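Local coordinates for uncharacterized protein (Pseudomonas protegens, PDB 4KT3) that acts as a type VI secretion effector, a peptidoglycan glycoside hydrolase held here in complex with its immunity protein, at residues V38-K43 with N61-A66; F85-P90 with A122-T127. All coordinates share one frame; numbering follows the deposited sequence.

Contact 1. Residues V38-K43 with N61-A66; sequences VTFVSK and NLLGLA
Phe40 and Leu63 each send their CG away from their own backbone N (chi1 176° and -177°), which extends both side chains into the gap between helix 35-54 and helix 59-70. Each reaches for the other's helix, so the ring and the leucine branches slide past one another in opposite directions. CE2 of Phe40 comes within 3.8 Å of CD1 of Leu63, obliquely to the ring. The next ring atom, CZ of Phe40, meets CB of Ala66 at 3.9 Å, and here the methyl lies at the ring edge, close to its plane. The second Leu63 branch turns to the neighbouring residue: CD2 of Leu63 touches CG1 of Val41 at 3.9 Å, the two side chains crossing at about a right angle.

The N-to-C directions of the two helical segments make an angle of 136°, and their axes come no closer than 10.8 Å. The backbones therefore stand well apart, and the joining is done mostly by side chains. Val171 of helix 160-174 packs on both Val41 and Leu63, while Phe114 of helix 114-129 lies against Phe40 and Ala66. The pair thus sits in the helical core of a domain assigned to the glucosaminidase family of the lysozyme clan.

All four touching residues are buried, and the side chains that meet are all apolar, with the carbonyl oxygens of Leu63 and Val41 just beside them. Cohesion should come from the exclusion of water and from dispersion, as one Leu63 branch meets the ring and the other meets the valine.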
# COMPACT_ATOMS: atom_id res chain seq x y z
N VAL A 38 1.56 3.39 11.98
CA VAL A 38 2.07 3.09 13.32
C VAL A 38 1.18 2.05 13.99
O VAL A 38 1.67 1.12 14.63
CB VAL A 38 2.16 4.37 14.20
CG1 VAL A 38 2.43 4.03 15.67
CG2 VAL A 38 3.26 5.29 13.67
N THR A 39 -0.13 2.19 13.83
CA THR A 39 -1.07 1.25 14.42
C THR A 39 -0.79 -0.18 13.92
O THR A 39 -0.76 -1.13 14.69
CB THR A 39 -2.52 1.69 14.10
OG1 THR A 39 -2.78 2.95 14.74
CG2 THR A 39 -3.55 0.67 14.58
N PHE A 40 -0.59 -0.32 12.62
CA PHE A 40 -0.30 -1.61 12.03
C PHE A 40 0.99 -2.21 12.58
O PHE A 40 1.05 -3.39 12.99
CB PHE A 40 -0.19 -1.47 10.51
CG PHE A 40 0.20 -2.73 9.81
CD1 PHE A 40 -0.73 -3.74 9.61
CD2 PHE A 40 1.50 -2.92 9.38
CE1 PHE A 40 -0.39 -4.91 8.95
CE2 PHE A 40 1.86 -4.10 8.73
CZ PHE A 40 0.92 -5.10 8.52
N VAL A 41 2.04 -1.40 12.60
CA VAL A 41 3.34 -1.88 13.05
C VAL A 41 3.27 -2.28 14.53
O VAL A 41 3.74 -3.36 14.92
CB VAL A 41 4.42 -0.83 12.76
CG1 VAL A 41 5.73 -1.16 13.50
CG2 VAL A 41 4.63 -0.71 11.25
N SER A 42 2.65 -1.46 15.36
CA SER A 42 2.52 -1.77 16.78
C SER A 42 1.71 -3.04 16.99
O SER A 42 2.00 -3.83 17.88
CB SER A 42 1.86 -0.62 17.53
OG SER A 42 2.75 0.48 17.55
N LYS A 43 0.69 -3.25 16.16
CA LYS A 43 -0.20 -4.39 16.35
C LYS A 43 0.50 -5.71 16.11
O LYS A 43 0.25 -6.68 16.81
CB LYS A 43 -1.39 -4.29 15.39
CG LYS A 43 -2.40 -5.44 15.54
CD LYS A 43 -3.69 -5.10 14.83
CE LYS A 43 -4.73 -6.16 15.05
NZ LYS A 43 -5.94 -5.94 14.22
N ASN A 61 11.94 -6.83 8.04
CA ASN A 61 11.87 -7.31 6.66
C ASN A 61 10.53 -8.01 6.41
O ASN A 61 9.86 -7.77 5.38
CB ASN A 61 13.00 -8.28 6.34
CG ASN A 61 14.37 -7.61 6.31
OD1 ASN A 61 14.59 -6.57 6.93
ND2 ASN A 61 15.31 -8.23 5.60
N LEU A 62 10.14 -8.87 7.35
CA LEU A 62 8.88 -9.59 7.26
C LEU A 62 7.68 -8.66 7.46
O LEU A 62 6.70 -8.73 6.70
CB LEU A 62 8.85 -10.72 8.29
CG LEU A 62 7.64 -11.66 8.25
CD1 LEU A 62 7.58 -12.43 6.94
CD2 LEU A 62 7.64 -12.60 9.47
N LEU A 63 7.75 -7.81 8.48
CA LEU A 63 6.67 -6.89 8.78
C LEU A 63 6.53 -5.85 7.67
O LEU A 63 5.41 -5.45 7.32
CB LEU A 63 6.92 -6.24 10.14
CG LEU A 63 5.85 -5.28 10.67
CD1 LEU A 63 4.47 -5.93 10.74
CD2 LEU A 63 6.23 -4.74 12.05
N GLY A 64 7.65 -5.44 7.10
CA GLY A 64 7.67 -4.53 5.96
C GLY A 64 6.98 -5.13 4.75
O GLY A 64 6.23 -4.44 4.05
N LEU A 65 7.24 -6.41 4.48
CA LEU A 65 6.54 -7.09 3.40
C LEU A 65 5.04 -7.10 3.66
O LEU A 65 4.25 -6.79 2.75
CB LEU A 65 7.08 -8.50 3.16
CG LEU A 65 6.38 -9.27 2.04
CD1 LEU A 65 6.47 -8.55 0.69
CD2 LEU A 65 6.96 -10.68 1.93
N ALA A 66 4.62 -7.40 4.89
CA ALA A 66 3.19 -7.36 5.20
C ALA A 66 2.61 -5.95 4.99
O ALA A 66 1.49 -5.80 4.51
CB ALA A 66 2.94 -7.85 6.60

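Contact 2. Residues F85-P90 with A122-T127; sequences FSMHAP and ASSFGT
A Met-aromatic contact joins the loop before the small hairpin to helix 114-129, with Met87 coming up to the edge of the Phe125 ring. Met87 is modelled as selenomethionine, so the heavy atom here is selenium, a label used for crystallography. SE of Met87 stands 5.4 Å from the centroid of the Phe125 ring, 78° off the ring normal. Nearer still is the terminal methyl: CE of Met87 lies 4.0 Å from CE2 of Phe125, close to the plane of the ring. The same methyl also meets Ser124, its CE being 3.9 Å from OG and 4.0 Å from CB of that residue. One carbon therefore touches two consecutive side chains of the helix.

The Met87 chain is bent at both later torsions (chi2 -79°, chi3 -71°), and these bends bring its end nearer the helix than the direction of its CB would suggest. Its backbone is anchored separately, by bonding to Ala109 of the hairpin and by a bond from Met87 N to OD1 of Asn83, while Tyr147 packs edge-to-face with Phe125. The flanking loop residues belong to the interface with the lipoprotein chain, the immunity partner of this effector: Ser86 OG bonds to Tyr79 OH and His88 NE2 to Asn70 OD1 of that chain, whose Gly75 packs on Phe125 as well.

Between the two segments the attraction is probably mainly dispersion, perhaps with a small selenium–ring contribution; with just 89 Å² buried and no polar link, this is a light, partly buried touch, and the loop's directional bonds are made to other partners.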
# COMPACT_ATOMS: atom_id res chain seq x y z
N PHE A 85 -0.19 -11.16 3.31
CA PHE A 85 0.90 -11.29 2.34
C PHE A 85 0.37 -11.45 0.92
O PHE A 85 1.12 -11.76 -0.01
CB PHE A 85 1.82 -12.46 2.77
CG PHE A 85 2.57 -12.15 4.03
CD1 PHE A 85 1.97 -12.32 5.27
CD2 PHE A 85 3.85 -11.61 3.98
CE1 PHE A 85 2.62 -11.97 6.42
CE2 PHE A 85 4.51 -11.27 5.15
CZ PHE A 85 3.89 -11.46 6.37
N SER A 86 -0.94 -11.18 0.78
CA SER A 86 -1.66 -11.31 -0.49
C SER A 86 -1.25 -12.55 -1.27
O SER A 86 -1.01 -12.50 -2.49
CB SER A 86 -1.49 -10.04 -1.35
OG SER A 86 -2.01 -8.92 -0.66
N MSE A 87 -1.21 -13.68 -0.57
CA MSE A 87 -0.86 -14.96 -1.15
C MSE A 87 -1.93 -15.42 -2.10
O MSE A 87 -3.11 -15.46 -1.74
CB MSE A 87 -0.74 -16.02 -0.05
CG MSE A 87 0.24 -15.68 1.04
SE MSE A 87 2.08 -16.01 0.52
CE MSE A 87 2.06 -17.95 0.52
N HIS A 88 -1.51 -15.80 -3.30
CA HIS A 88 -2.36 -16.49 -4.24
C HIS A 88 -2.75 -17.86 -3.68
O HIS A 88 -1.95 -18.53 -3.01
CB HIS A 88 -1.65 -16.67 -5.58
CG HIS A 88 -1.44 -15.40 -6.34
ND1 HIS A 88 -0.72 -15.33 -7.51
CD2 HIS A 88 -1.86 -14.13 -6.09
CE1 HIS A 88 -0.71 -14.09 -7.96
NE2 HIS A 88 -1.38 -13.34 -7.11
N ALA A 89 -3.98 -18.27 -3.95
CA ALA A 89 -4.43 -19.61 -3.61
C ALA A 89 -4.04 -20.57 -4.73
O ALA A 89 -4.06 -20.20 -5.91
CB ALA A 89 -5.93 -19.62 -3.42
N PRO A 90 -3.72 -21.82 -4.37
CA PRO A 90 -3.71 -22.35 -3.01
C PRO A 90 -2.41 -22.05 -2.27
O PRO A 90 -1.35 -22.02 -2.89
CB PRO A 90 -3.86 -23.86 -3.22
CG PRO A 90 -3.21 -24.12 -4.57
CD PRO A 90 -3.46 -22.87 -5.39
N ALA A 122 6.07 -18.16 5.06
CA ALA A 122 7.27 -18.86 5.47
C ALA A 122 7.35 -20.26 4.86
O ALA A 122 8.42 -20.70 4.43
CB ALA A 122 7.33 -18.94 6.98
N SER A 123 6.22 -20.96 4.84
CA SER A 123 6.14 -22.31 4.28
C SER A 123 6.52 -22.32 2.79
O SER A 123 7.33 -23.15 2.33
CB SER A 123 4.73 -22.87 4.50
OG SER A 123 4.62 -24.23 4.09
N SER A 124 5.95 -21.39 2.02
CA SER A 124 6.15 -21.38 0.58
C SER A 124 7.45 -20.71 0.14
O SER A 124 8.05 -21.14 -0.86
CB SER A 124 4.98 -20.65 -0.11
OG SER A 124 3.78 -21.39 0.02
N PHE A 125 7.87 -19.66 0.83
CA PHE A 125 8.95 -18.79 0.34
C PHE A 125 10.11 -18.63 1.32
O PHE A 125 11.10 -17.97 1.03
CB PHE A 125 8.38 -17.42 -0.04
CG PHE A 125 7.39 -17.50 -1.16
CD1 PHE A 125 7.83 -17.70 -2.46
CD2 PHE A 125 6.03 -17.43 -0.93
CE1 PHE A 125 6.94 -17.81 -3.49
CE2 PHE A 125 5.13 -17.54 -1.96
CZ PHE A 125 5.59 -17.74 -3.25
N GLY A 126 9.99 -19.27 2.48
CA GLY A 126 10.94 -19.07 3.56
C GLY A 126 12.33 -19.54 3.18
O GLY A 126 13.32 -18.83 3.40
N THR A 127 12.42 -20.73 2.62
CA THR A 127 13.73 -21.29 2.33
C THR A 127 14.41 -20.39 1.31
O THR A 127 15.61 -20.15 1.37
CB THR A 127 13.60 -22.75 1.87
OG1 THR A 127 13.05 -23.53 2.93
CG2 THR A 127 14.93 -23.34 1.49

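In the fold
From the N terminus, helix 35-54 leads through a short turn into helix 59-70, and contact 1 closes that helical hairpin. The chain then passes through helix 76-81 into the loop 85-90, makes the two-stranded hairpin 96-98 and 108-110, and enters helix 114-129, where contact 2 closes the second, longer excursion. The two closures follow in series, neither enclosing nor crossing the other, with centres about 17 Å apart on opposite sides of the chain's centre. Phe85 links them: its CZ packs on Ala66 CB at 3.7 Å, and its CD2 on Leu65 CD2 at 3.8 Å, tying the loop that faces the immunity chain to helix 59-70.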